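Local coordinates for Moesin/ezrin/radixin homolog 2 (Drosophila melanogaster, PDB 7EDR), which probably acts, like other merlin and ERM relatives, as a FERM-domain scaffold that binds membrane-associated partners at the cell cortex, at residues L104-V109 with E189-Y194; F87-E90 with E95-Q98; L128-V133 with K176-D181. All coordinates share one frame; numbering follows the deposited sequence.

Interaction 1: residues L104-V109 with E189-Y194; sequences LFFLQV and EVEMEY
Phe-106 carries this contact, with Glu-191 of helix 187-198 over one face of its ring and Tyr-194 of the same helix at its edge. Its CG lies anti to the backbone N (chi1 164°), which sends the ring out across the gap between the helices. The aliphatic part of Glu-191 does the covering: its CG stands 3.7 Å from the centroid of the Phe-106 ring, a CH-pi contact offset toward the rim. The carboxylate runs on past the same ring, its plane only moderately tilted from that of the phenyl, and OE2 is held by a hydrogen bond to His-103, one turn or so earlier on the first helix. Phe-106 points its edge at the face of Tyr-194, an edge-to-face pair with planes at 83° and CE1 of Phe-106 3.5 Å from CG of Tyr-194. One turn on, Val-109 brings CG1 to the edge of the tyrosine ring, 4.4 Å from CE1 of Tyr-194. The short helical segments cross at 49° with axes 9.5 Å apart. Tyr-194 also rests on Leu-128, so helix 187-198 packs against both helices 99-114 and 122-137 in the all-helical central FERM lobe, while Phe-105 and Gln-108 turn to strand 78-85.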
ATOM      1  N   LEU C 104     -20.334  -5.462  14.897  1.00 25.46           N
ATOM      2  CA  LEU C 104     -20.289  -4.813  16.206  1.00 24.14           C
ATOM      3  C   LEU C 104     -20.501  -3.300  16.095  1.00 23.00           C
ATOM      4  O   LEU C 104     -21.133  -2.695  16.969  1.00 25.19           O
ATOM      5  CB  LEU C 104     -18.966  -5.143  16.904  1.00 25.72           C
ATOM      6  CG  LEU C 104     -18.779  -6.579  17.419  1.00 27.31           C
ATOM      7  CD1 LEU C 104     -17.488  -6.708  18.203  1.00 27.83           C
ATOM      8  CD2 LEU C 104     -19.936  -7.009  18.297  1.00 25.34           C
ATOM      9  N   PHE C 105     -20.003  -2.668  15.021  1.00 23.28           N
ATOM     10  CA  PHE C 105     -20.297  -1.248  14.812  1.00 21.81           C
ATOM     11  C   PHE C 105     -21.765  -1.038  14.450  1.00 22.28           C
ATOM     12  O   PHE C 105     -22.397  -0.082  14.927  1.00 21.12           O
ATOM     13  CB  PHE C 105     -19.404  -0.651  13.719  1.00 20.28           C
ATOM     14  CG  PHE C 105     -18.112  -0.088  14.222  1.00 21.76           C
ATOM     15  CD1 PHE C 105     -18.054   1.204  14.758  1.00 21.26           C
ATOM     16  CD2 PHE C 105     -16.942  -0.834  14.156  1.00 20.83           C
ATOM     17  CE1 PHE C 105     -16.856   1.730  15.231  1.00 16.21           C
ATOM     18  CE2 PHE C 105     -15.730  -0.302  14.631  1.00 18.61           C
ATOM     19  CZ  PHE C 105     -15.692   0.978  15.160  1.00 16.19           C
ATOM     20  N   PHE C 106     -22.318  -1.916  13.606  1.00 19.51           N
ATOM     21  CA  PHE C 106     -23.714  -1.794  13.219  1.00 20.34           C
ATOM     22  C   PHE C 106     -24.623  -1.800  14.440  1.00 23.53           C
ATOM     23  O   PHE C 106     -25.531  -0.967  14.551  1.00 20.34           O
ATOM     24  CB  PHE C 106     -24.111  -2.916  12.259  1.00 24.54           C
ATOM     25  CG  PHE C 106     -25.614  -3.078  12.113  1.00 26.68           C
ATOM     26  CD1 PHE C 106     -26.353  -2.179  11.357  1.00 26.30           C
ATOM     27  CD2 PHE C 106     -26.290  -4.113  12.760  1.00 25.53           C
ATOM     28  CE1 PHE C 106     -27.755  -2.305  11.248  1.00 26.90           C
ATOM     29  CE2 PHE C 106     -27.669  -4.242  12.645  1.00 25.73           C
ATOM     30  CZ  PHE C 106     -28.399  -3.334  11.882  1.00 23.44           C
ATOM     31  N   LEU C 107     -24.386  -2.728  15.378  1.00 24.21           N
ATOM     32  CA  LEU C 107     -25.286  -2.851  16.522  1.00 23.60           C
ATOM     33  C   LEU C 107     -25.126  -1.679  17.481  1.00 24.10           C
ATOM     34  O   LEU C 107     -26.118  -1.166  18.010  1.00 27.26           O
ATOM     35  CB  LEU C 107     -25.057  -4.169  17.258  1.00 26.64           C
ATOM     36  CG  LEU C 107     -25.491  -5.445  16.535  1.00 30.31           C
ATOM     37  CD1 LEU C 107     -25.066  -6.654  17.324  1.00 33.08           C
ATOM     38  CD2 LEU C 107     -26.992  -5.427  16.333  1.00 25.50           C
ATOM     39  N   GLN C 108     -23.892  -1.228  17.712  1.00 23.28           N
ATOM     40  CA  GLN C 108     -23.688  -0.108  18.631  1.00 23.84           C
ATOM     41  C   GLN C 108     -24.196   1.212  18.048  1.00 23.47           C
ATOM     42  O   GLN C 108     -24.814   2.008  18.759  1.00 21.95           O
ATOM     43  CB  GLN C 108     -22.211   0.002  18.982  1.00 23.14           C
ATOM     44  CG  GLN C 108     -21.861   1.160  19.856  1.00 18.65           C
ATOM     45  CD  GLN C 108     -20.377   1.200  20.153  1.00 24.04           C
ATOM     46  OE1 GLN C 108     -19.738   0.149  20.284  1.00 24.65           O
ATOM     47  NE2 GLN C 108     -19.805   2.413  20.220  1.00 21.28           N
ATOM     48  N   VAL C 109     -23.930   1.475  16.768  1.00 20.73           N
ATOM     49  CA  VAL C 109     -24.408   2.714  16.166  1.00 20.92           C
ATOM     50  C   VAL C 109     -25.933   2.751  16.147  1.00 24.89           C
ATOM     51  O   VAL C 109     -26.548   3.795  16.415  1.00 26.04           O
ATOM     52  CB  VAL C 109     -23.821   2.884  14.752  1.00 21.55           C
ATOM     53  CG1 VAL C 109     -24.524   4.022  14.054  1.00 16.59           C
ATOM     54  CG2 VAL C 109     -22.296   3.150  14.813  1.00 18.55           C
ATOM     55  N   GLU C 189     -24.126  -7.006   3.945  1.00 36.54           N
ATOM     56  CA  GLU C 189     -24.105  -5.865   3.036  1.00 36.54           C
ATOM     57  C   GLU C 189     -25.045  -4.764   3.502  1.00 36.84           C
ATOM     58  O   GLU C 189     -24.733  -3.573   3.368  1.00 37.45           O
ATOM     59  CB  GLU C 189     -24.475  -6.301   1.624  1.00 41.74           C
ATOM     60  CG  GLU C 189     -23.314  -6.929   0.881  1.00 49.72           C
ATOM     61  CD  GLU C 189     -23.760  -7.765  -0.294  1.00 55.52           C
ATOM     62  OE1 GLU C 189     -24.970  -7.746  -0.616  1.00 54.03           O
ATOM     63  OE2 GLU C 189     -22.897  -8.443  -0.894  1.00 64.38           O
ATOM     64  N   VAL C 190     -26.210  -5.137   4.031  1.00 35.25           N
ATOM     65  CA  VAL C 190     -27.155  -4.126   4.480  1.00 31.83           C
ATOM     66  C   VAL C 190     -26.661  -3.470   5.764  1.00 29.23           C
ATOM     67  O   VAL C 190     -26.868  -2.267   5.962  1.00 28.59           O
ATOM     68  CB  VAL C 190     -28.562  -4.741   4.628  1.00 39.97           C
ATOM     69  CG1 VAL C 190     -29.504  -3.811   5.417  1.00 31.93           C
ATOM     70  CG2 VAL C 190     -29.137  -5.068   3.240  1.00 37.70           C
ATOM     71  N   GLU C 191     -25.974  -4.222   6.637  1.00 31.81           N
ATOM     72  CA  GLU C 191     -25.305  -3.597   7.774  1.00 28.37           C
ATOM     73  C   GLU C 191     -24.369  -2.494   7.297  1.00 29.47           C
ATOM     74  O   GLU C 191     -24.417  -1.360   7.796  1.00 25.62           O
ATOM     75  CB  GLU C 191     -24.546  -4.636   8.599  1.00 28.02           C
ATOM     76  CG  GLU C 191     -25.417  -5.487   9.544  1.00 32.47           C
ATOM     77  CD  GLU C 191     -24.601  -6.494  10.371  1.00 35.92           C
ATOM     78  OE1 GLU C 191     -23.403  -6.695  10.053  1.00 40.29           O
ATOM     79  OE2 GLU C 191     -25.144  -7.077  11.346  1.00 32.14           O
ATOM     80  N   MET C 192     -23.560  -2.782   6.276  1.00 29.03           N
ATOM     81  CA  MET C 192     -22.639  -1.759   5.804  1.00 31.10           C
ATOM     82  C   MET C 192     -23.388  -0.553   5.234  1.00 33.71           C
ATOM     83  O   MET C 192     -22.976   0.600   5.458  1.00 31.95           O
ATOM     84  CB  MET C 192     -21.673  -2.351   4.789  1.00 32.47           C
ATOM     85  CG  MET C 192     -20.612  -1.350   4.299  1.00 42.43           C
ATOM     86  SD  MET C 192     -19.430  -0.756   5.561  1.00 41.94           S
ATOM     87  CE  MET C 192     -18.845  -2.291   6.242  1.00 34.86           C
ATOM     88  N   GLU C 193     -24.504  -0.785   4.526  1.00 29.67           N
ATOM     89  CA  GLU C 193     -25.290   0.331   3.992  1.00 29.49           C
ATOM     90  C   GLU C 193     -25.863   1.186   5.114  1.00 26.11           C
ATOM     91  O   GLU C 193     -25.899   2.413   5.009  1.00 26.35           O
ATOM     92  CB  GLU C 193     -26.430  -0.177   3.100  1.00 31.87           C
ATOM     93  CG  GLU C 193     -25.982  -0.831   1.802  1.00 39.22           C
ATOM     94  CD  GLU C 193     -25.159   0.110   0.924  1.00 43.68           C
ATOM     95  OE1 GLU C 193     -25.588   1.274   0.740  1.00 39.97           O
ATOM     96  OE2 GLU C 193     -24.084  -0.314   0.432  1.00 40.23           O
ATOM     97  N   TYR C 194     -26.343   0.545   6.180  1.00 25.53           N
ATOM     98  CA  TYR C 194     -26.809   1.270   7.352  1.00 21.53           C
ATOM     99  C   TYR C 194     -25.697   2.157   7.919  1.00 23.27           C
ATOM    100  O   TYR C 194     -25.920   3.334   8.219  1.00 22.13           O
ATOM    101  CB  TYR C 194     -27.312   0.263   8.392  1.00 20.67           C
ATOM    102  CG  TYR C 194     -27.929   0.853   9.637  1.00 20.59           C
ATOM    103  CD1 TYR C 194     -27.159   1.519  10.576  1.00 20.02           C
ATOM    104  CD2 TYR C 194     -29.286   0.709   9.891  1.00 22.74           C
ATOM    105  CE1 TYR C 194     -27.726   2.054  11.710  1.00 22.53           C
ATOM    106  CE2 TYR C 194     -29.861   1.240  11.024  1.00 22.06           C
ATOM    107  CZ  TYR C 194     -29.082   1.911  11.925  1.00 22.29           C
ATOM    108  OH  TYR C 194     -29.656   2.443  13.050  1.00 25.88           O
TER

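Interaction 2: residues F87-E90 with E95-Q98; sequences FFPE and ELIQ
Pro-89 and Glu-90 meet Glu-95 and Leu-96 where the chain leaves the short helix 92-95, and the glutamate at the end of that helix reaches back to the residues just before it. Glu-95 starts with CG anti to its own carbonyl carbon (chi1 -63°) and then runs extended, which carries the carboxylate alongside CB of Pro-89 to the backbone N of Glu-90. There OE1 of Glu-95 accepts a hydrogen bond from N of Glu-90 at 2.9 Å. The donor comes in on the syn side of the carboxylate, 27° out of its plane, and the bond is clearly bent, with 143° at the hydrogen. The other oxygen, OE2, takes the amide of Asn-91, so one carboxylate receives two successive N-H groups at the start of the short helix. OE2 of Glu-95 also passes CB of Glu-90 at 3.6 Å. The Glu-90 side chain, likewise extended beyond CG, heads off elsewhere, and its acid group forms salt bridges with Arg-297 and Arg-298. Beside the polar part lies an apolar one. Leu-96 holds CG beside its backbone N, opposite the carbonyl carbon, and its CD2 branch comes nearest the proline, 3.8 Å from CG of Pro-89, the two side chains crossing at about a right angle. Both also lean on Phe-105 of helix 99-114. Because Glu-95 OE1 is additionally bridged to Arg-297, two acids share one guanidinium, and the arginines at the end of helix 277-297 probably offset the like charges of Glu-90 and Glu-95. The chemistry therefore implies a double duty for Glu-95: it closes the turn by gripping backbone amides and, through arginine, ties this junction to the C-terminal part of the chain.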
ATOM      1  N   PHE C  87     -13.371   4.149  19.364  1.00 19.87           N
ATOM      2  CA  PHE C  87     -12.935   4.962  18.240  1.00 21.81           C
ATOM      3  C   PHE C  87     -13.686   4.518  16.996  1.00 21.24           C
ATOM      4  O   PHE C  87     -14.066   3.345  16.862  1.00 19.56           O
ATOM      5  CB  PHE C  87     -11.414   4.848  18.017  1.00 21.20           C
ATOM      6  CG  PHE C  87     -10.622   5.118  19.252  1.00 23.46           C
ATOM      7  CD1 PHE C  87     -10.094   4.070  19.992  1.00 19.06           C
ATOM      8  CD2 PHE C  87     -10.438   6.430  19.705  1.00 21.69           C
ATOM      9  CE1 PHE C  87      -9.366   4.313  21.176  1.00 21.62           C
ATOM     10  CE2 PHE C  87      -9.714   6.692  20.887  1.00 22.38           C
ATOM     11  CZ  PHE C  87      -9.176   5.627  21.622  1.00 25.39           C
ATOM     12  N   PHE C  88     -13.900   5.470  16.092  1.00 16.55           N
ATOM     13  CA  PHE C  88     -14.677   5.218  14.893  1.00 21.15           C
ATOM     14  C   PHE C  88     -13.840   5.486  13.657  1.00 20.68           C
ATOM     15  O   PHE C  88     -13.077   6.460  13.621  1.00 20.89           O
ATOM     16  CB  PHE C  88     -15.925   6.103  14.830  1.00 19.58           C
ATOM     17  CG  PHE C  88     -16.884   5.861  15.926  1.00 21.65           C
ATOM     18  CD1 PHE C  88     -16.639   6.343  17.194  1.00 18.93           C
ATOM     19  CD2 PHE C  88     -18.057   5.158  15.686  1.00 21.18           C
ATOM     20  CE1 PHE C  88     -17.552   6.122  18.212  1.00 24.69           C
ATOM     21  CE2 PHE C  88     -18.964   4.936  16.696  1.00 18.23           C
ATOM     22  CZ  PHE C  88     -18.724   5.415  17.955  1.00 18.68           C
ATOM     23  N   PRO C  89     -13.983   4.668  12.624  1.00 20.23           N
ATOM     24  CA  PRO C  89     -13.261   4.918  11.375  1.00 21.00           C
ATOM     25  C   PRO C  89     -13.746   6.204  10.720  1.00 26.12           C
ATOM     26  O   PRO C  89     -14.794   6.762  11.073  1.00 21.65           O
ATOM     27  CB  PRO C  89     -13.599   3.689  10.524  1.00 24.48           C
ATOM     28  CG  PRO C  89     -14.968   3.261  11.041  1.00 23.71           C
ATOM     29  CD  PRO C  89     -14.944   3.554  12.520  1.00 19.74           C
ATOM     30  N   GLU C  90     -12.955   6.696   9.757  1.00 29.57           N
ATOM     31  CA  GLU C  90     -13.397   7.878   9.021  1.00 26.33           C
ATOM     32  C   GLU C  90     -14.313   7.510   7.865  1.00 23.74           C
ATOM     33  O   GLU C  90     -15.213   8.283   7.535  1.00 28.24           O
ATOM     34  CB  GLU C  90     -12.203   8.684   8.520  1.00 23.33           C
ATOM     35  CG  GLU C  90     -11.414   9.356   9.614  1.00 23.21           C
ATOM     36  CD  GLU C  90     -10.203  10.112   9.071  1.00 26.91           C
ATOM     37  OE1 GLU C  90     -10.375  10.835   8.057  1.00 29.96           O
ATOM     38  OE2 GLU C  90      -9.086   9.991   9.648  1.00 22.29           O
ATOM     39  N   GLU C  95     -12.594   1.073   5.490  1.00 27.42           N
ATOM     40  CA  GLU C  95     -11.719   0.811   6.616  1.00 28.35           C
ATOM     41  C   GLU C  95     -12.123  -0.384   7.460  1.00 30.39           C
ATOM     42  O   GLU C  95     -11.245  -1.003   8.059  1.00 33.28           O
ATOM     43  CB  GLU C  95     -11.623   2.058   7.511  1.00 28.37           C
ATOM     44  CG  GLU C  95     -10.996   3.249   6.799  1.00 29.63           C
ATOM     45  CD  GLU C  95     -11.215   4.568   7.527  1.00 31.16           C
ATOM     46  OE1 GLU C  95     -11.219   4.559   8.774  1.00 31.15           O
ATOM     47  OE2 GLU C  95     -11.395   5.612   6.846  1.00 32.77           O
ATOM     48  N   LEU C  96     -13.411  -0.732   7.534  1.00 27.84           N
ATOM     49  CA  LEU C  96     -13.834  -1.890   8.323  1.00 29.89           C
ATOM     50  C   LEU C  96     -13.624  -3.157   7.491  1.00 32.11           C
ATOM     51  O   LEU C  96     -14.286  -3.361   6.468  1.00 34.66           O
ATOM     52  CB  LEU C  96     -15.285  -1.734   8.769  1.00 29.26           C
ATOM     53  CG  LEU C  96     -15.529  -0.590   9.773  1.00 27.44           C
ATOM     54  CD1 LEU C  96     -16.913  -0.682  10.408  1.00 21.90           C
ATOM     55  CD2 LEU C  96     -14.452  -0.519  10.863  1.00 21.59           C
ATOM     56  N   ILE C  97     -12.698  -4.007   7.923  1.00 29.52           N
ATOM     57  CA  ILE C  97     -12.242  -5.130   7.111  1.00 27.18           C
ATOM     58  C   ILE C  97     -13.055  -6.391   7.380  1.00 31.12           C
ATOM     59  O   ILE C  97     -13.524  -7.048   6.447  1.00 31.20           O
ATOM     60  CB  ILE C  97     -10.740  -5.378   7.371  1.00 30.81           C
ATOM     61  CG1 ILE C  97      -9.920  -4.104   7.102  1.00 29.56           C
ATOM     62  CG2 ILE C  97     -10.263  -6.596   6.564  1.00 24.24           C
ATOM     63  CD1 ILE C  97      -8.542  -4.055   7.822  1.00 36.07           C
ATOM     64  N   GLN C  98     -13.208  -6.764   8.651  1.00 27.90           N
ATOM     65  CA  GLN C  98     -13.844  -8.015   9.031  1.00 27.40           C
ATOM     66  C   GLN C  98     -15.353  -7.845   9.201  1.00 32.28           C
ATOM     67  O   GLN C  98     -15.865  -6.741   9.422  1.00 29.53           O
ATOM     68  CB  GLN C  98     -13.272  -8.543  10.347  1.00 31.01           C
ATOM     69  CG  GLN C  98     -11.766  -8.651  10.457  1.00 22.87           C
ATOM     70  CD  GLN C  98     -11.383  -9.278  11.785  1.00 26.93           C
ATOM     71  OE1 GLN C  98     -11.115  -8.573  12.764  1.00 30.53           O
ATOM     72  NE2 GLN C  98     -11.408 -10.610  11.845  1.00 25.24           N
TER

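Interaction 3: residues L128-V133 with K176-D181; sequences LASYAV and KTWYMD
Val-133 points a single methyl straight at the ring of Tyr-179, where helix 122-137 meets helix 168-179. CG1 of Val-133 stands 3.8 Å from the centroid of the Tyr-179 ring, only 2° off its normal, a CH-pi contact centred over the face, with every ring carbon at nearly the same distance from the methyl. The valine puts this branch forward by holding CG1 anti to its backbone N (chi1 167°); the tyrosine swings out in the same sense, and the two side chains cross at about a right angle. The phenol OH continues past the contact to a hydrogen bond with the carbonyl of Gly-138, just beyond helix 122-137, which fixes the far end of the ring.

One turn earlier the backbones come close, with CA of Ser-130 and CA of Tyr-179 4.8 Å apart. The small serine permits this: its CB lies 3.6 Å from N of Tyr-179, and its OG rests 3.9 Å from CB of Trp-178. That hydroxyl has its polar partners elsewhere, in the carbonyl of Leu-127 on its own helix and in NE2 of His-182. The histidine ring also meets the rings of Trp-178 and Tyr-131, and so ties the two sides together.

Trp-178 packs earlier on helix 122-137 on Val-126 and Leu-127, while Tyr-179 touches His-134 and Tyr-137. The other flank of helix 122-137 is turned to helix 187-198 through Leu-128 and Tyr-131, so this helix lies sandwiched between the two later ones of the central lobe, with no strand at the contact.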
ATOM      1  N   LEU C 128     -33.151   3.879   7.801  1.00 25.29           N
ATOM      2  CA  LEU C 128     -32.390   3.038   8.717  1.00 25.32           C
ATOM      3  C   LEU C 128     -33.245   1.895   9.237  1.00 27.90           C
ATOM      4  O   LEU C 128     -32.774   0.755   9.368  1.00 25.85           O
ATOM      5  CB  LEU C 128     -31.853   3.883   9.877  1.00 25.16           C
ATOM      6  CG  LEU C 128     -30.845   4.947   9.432  1.00 21.55           C
ATOM      7  CD1 LEU C 128     -30.448   5.809  10.595  1.00 19.59           C
ATOM      8  CD2 LEU C 128     -29.643   4.254   8.840  1.00 19.82           C
ATOM      9  N   ALA C 129     -34.516   2.177   9.525  1.00 25.88           N
ATOM     10  CA  ALA C 129     -35.382   1.141  10.054  1.00 24.49           C
ATOM     11  C   ALA C 129     -35.602   0.050   9.018  1.00 26.31           C
ATOM     12  O   ALA C 129     -35.567  -1.142   9.349  1.00 27.25           O
ATOM     13  CB  ALA C 129     -36.704   1.747  10.519  1.00 24.67           C
ATOM     14  N   SER C 130     -35.797   0.435   7.748  1.00 25.89           N
ATOM     15  CA  SER C 130     -36.036  -0.568   6.713  1.00 25.80           C
ATOM     16  C   SER C 130     -34.801  -1.432   6.475  1.00 30.72           C
ATOM     17  O   SER C 130     -34.939  -2.630   6.196  1.00 29.63           O
ATOM     18  CB  SER C 130     -36.503   0.096   5.424  1.00 26.17           C
ATOM     19  OG  SER C 130     -35.450   0.744   4.749  1.00 31.09           O
ATOM     20  N   TYR C 131     -33.596  -0.855   6.619  1.00 29.45           N
ATOM     21  CA  TYR C 131     -32.366  -1.655   6.611  1.00 29.03           C
ATOM     22  C   TYR C 131     -32.285  -2.577   7.827  1.00 28.59           C
ATOM     23  O   TYR C 131     -31.920  -3.755   7.703  1.00 30.73           O
ATOM     24  CB  TYR C 131     -31.131  -0.755   6.588  1.00 27.74           C
ATOM     25  CG  TYR C 131     -30.856  -0.015   5.299  1.00 30.05           C
ATOM     26  CD1 TYR C 131     -31.316  -0.484   4.071  1.00 34.73           C
ATOM     27  CD2 TYR C 131     -30.109   1.145   5.309  1.00 32.63           C
ATOM     28  CE1 TYR C 131     -31.051   0.201   2.893  1.00 29.69           C
ATOM     29  CE2 TYR C 131     -29.832   1.832   4.137  1.00 36.76           C
ATOM     30  CZ  TYR C 131     -30.304   1.360   2.936  1.00 36.57           C
ATOM     31  OH  TYR C 131     -30.008   2.071   1.789  1.00 38.91           O
ATOM     32  N   ALA C 132     -32.588  -2.056   9.017  1.00 26.62           N
ATOM     33  CA  ALA C 132     -32.554  -2.906  10.200  1.00 27.89           C
ATOM     34  C   ALA C 132     -33.458  -4.120  10.021  1.00 32.19           C
ATOM     35  O   ALA C 132     -33.081  -5.247  10.372  1.00 31.74           O
ATOM     36  CB  ALA C 132     -32.959  -2.111  11.436  1.00 24.09           C
ATOM     37  N   VAL C 133     -34.637  -3.913   9.439  1.00 26.20           N
ATOM     38  CA  VAL C 133     -35.567  -5.012   9.230  1.00 29.10           C
ATOM     39  C   VAL C 133     -34.967  -6.026   8.261  1.00 32.02           C
ATOM     40  O   VAL C 133     -34.958  -7.236   8.522  1.00 34.69           O
ATOM     41  CB  VAL C 133     -36.919  -4.462   8.737  1.00 30.22           C
ATOM     42  CG1 VAL C 133     -37.819  -5.571   8.209  1.00 27.79           C
ATOM     43  CG2 VAL C 133     -37.590  -3.680   9.847  1.00 22.81           C
ATOM     44  N   LYS C 176     -42.171  -0.824   5.784  1.00 27.04           N
ATOM     45  CA  LYS C 176     -42.365  -2.005   4.949  1.00 26.38           C
ATOM     46  C   LYS C 176     -42.248  -1.672   3.466  1.00 30.53           C
ATOM     47  O   LYS C 176     -41.693  -2.459   2.686  1.00 32.54           O
ATOM     48  CB  LYS C 176     -43.726  -2.638   5.233  1.00 29.18           C
ATOM     49  CG  LYS C 176     -44.082  -3.728   4.237  1.00 29.06           C
ATOM     50  CD  LYS C 176     -45.518  -4.212   4.374  1.00 36.46           C
ATOM     51  CE  LYS C 176     -45.818  -5.313   3.341  1.00 36.86           C
ATOM     52  NZ  LYS C 176     -47.210  -5.846   3.414  1.00 43.20           N
ATOM     53  N   THR C 177     -42.778  -0.521   3.051  1.00 28.46           N
ATOM     54  CA  THR C 177     -42.753  -0.170   1.635  1.00 32.32           C
ATOM     55  C   THR C 177     -41.327   0.056   1.146  1.00 34.15           C
ATOM     56  O   THR C 177     -40.969  -0.341   0.028  1.00 31.19           O
ATOM     57  CB  THR C 177     -43.607   1.075   1.399  1.00 30.77           C
ATOM     58  OG1 THR C 177     -44.920   0.846   1.931  1.00 32.35           O
ATOM     59  CG2 THR C 177     -43.697   1.388  -0.088  1.00 25.35           C
ATOM     60  N   TRP C 178     -40.495   0.689   1.979  1.00 30.37           N
ATOM     61  CA  TRP C 178     -39.097   0.880   1.628  1.00 32.94           C
ATOM     62  C   TRP C 178     -38.328  -0.437   1.701  1.00 34.99           C
ATOM     63  O   TRP C 178     -37.529  -0.746   0.810  1.00 34.64           O
ATOM     64  CB  TRP C 178     -38.482   1.926   2.550  1.00 32.15           C
ATOM     65  CG  TRP C 178     -37.445   2.730   1.883  1.00 35.41           C
ATOM     66  CD1 TRP C 178     -36.612   2.331   0.875  1.00 35.81           C
ATOM     67  CD2 TRP C 178     -37.136   4.098   2.145  1.00 33.35           C
ATOM     68  NE1 TRP C 178     -35.795   3.376   0.498  1.00 33.98           N
ATOM     69  CE2 TRP C 178     -36.095   4.467   1.270  1.00 33.68           C
ATOM     70  CE3 TRP C 178     -37.637   5.047   3.033  1.00 32.37           C
ATOM     71  CZ2 TRP C 178     -35.554   5.738   1.262  1.00 35.95           C
ATOM     72  CZ3 TRP C 178     -37.102   6.297   3.023  1.00 30.04           C
ATOM     73  CH2 TRP C 178     -36.072   6.638   2.145  1.00 33.98           C
ATOM     74  N   TYR C 179     -38.564  -1.223   2.756  1.00 31.31           N
ATOM     75  CA  TYR C 179     -37.978  -2.557   2.861  1.00 31.93           C
ATOM     76  C   TYR C 179     -38.235  -3.389   1.602  1.00 35.15           C
ATOM     77  O   TYR C 179     -37.318  -4.023   1.071  1.00 34.60           O
ATOM     78  CB  TYR C 179     -38.540  -3.235   4.113  1.00 27.29           C
ATOM     79  CG  TYR C 179     -38.290  -4.718   4.272  1.00 33.68           C
ATOM     80  CD1 TYR C 179     -36.997  -5.229   4.317  1.00 34.98           C
ATOM     81  CD2 TYR C 179     -39.355  -5.609   4.444  1.00 35.38           C
ATOM     82  CE1 TYR C 179     -36.767  -6.586   4.487  1.00 34.83           C
ATOM     83  CE2 TYR C 179     -39.135  -6.965   4.632  1.00 33.39           C
ATOM     84  CZ  TYR C 179     -37.838  -7.447   4.653  1.00 37.18           C
ATOM     85  OH  TYR C 179     -37.594  -8.787   4.821  1.00 37.12           O
ATOM     86  N   MET C 180     -39.470  -3.367   1.086  1.00 36.37           N
ATOM     87  CA  MET C 180     -39.788  -4.125  -0.125  1.00 40.38           C
ATOM     88  C   MET C 180     -38.897  -3.761  -1.308  1.00 38.92           C
ATOM     89  O   MET C 180     -38.756  -4.562  -2.237  1.00 44.19           O
ATOM     90  CB  MET C 180     -41.242  -3.901  -0.554  1.00 37.07           C
ATOM     91  CG  MET C 180     -42.300  -4.536   0.320  1.00 42.56           C
ATOM     92  SD  MET C 180     -43.959  -4.325  -0.389  1.00 46.43           S
ATOM     93  CE  MET C 180     -43.642  -3.258  -1.806  1.00 37.25           C
ATOM     94  N   ASP C 181     -38.311  -2.574  -1.304  1.00 38.93           N
ATOM     95  CA  ASP C 181     -37.669  -2.020  -2.482  1.00 41.55           C
ATOM     96  C   ASP C 181     -36.160  -2.186  -2.470  1.00 42.75           C
ATOM     97  O   ASP C 181     -35.505  -1.809  -3.444  1.00 44.28           O
ATOM     98  CB  ASP C 181     -38.021  -0.535  -2.597  1.00 41.53           C
ATOM     99  CG  ASP C 181     -37.609   0.067  -3.915  1.00 42.27           C
ATOM    100  OD1 ASP C 181     -36.960   1.143  -3.886  1.00 47.98           O
ATOM    101  OD2 ASP C 181     -37.939  -0.530  -4.965  1.00 39.12           O
TER

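Overall arrangement
From the N terminus, the chain finishes strand 78-85 of the ubiquitin-like lobe and at once closes a very short loop: interaction 2 joins the residues just before helix 92-95 to those at its end. It is complete before interaction 1 opens on helix 99-114. Interaction 1 then spans the longest loop, about 80 residues, and interaction 3 is nested wholly inside it, joining helices 122-137 and 168-179. Phe-105 links interactions 1 and 2 directly, packing on Phe-88, Pro-89 and Leu-96, while Val-190 and Tyr-194 meet Tyr-131 and Leu-128 of interaction 3. Interactions 2 and 3 stay about 13 Å apart at their nearest atoms, at opposite ends of a row running from the junction between lobes into the central helical lobe.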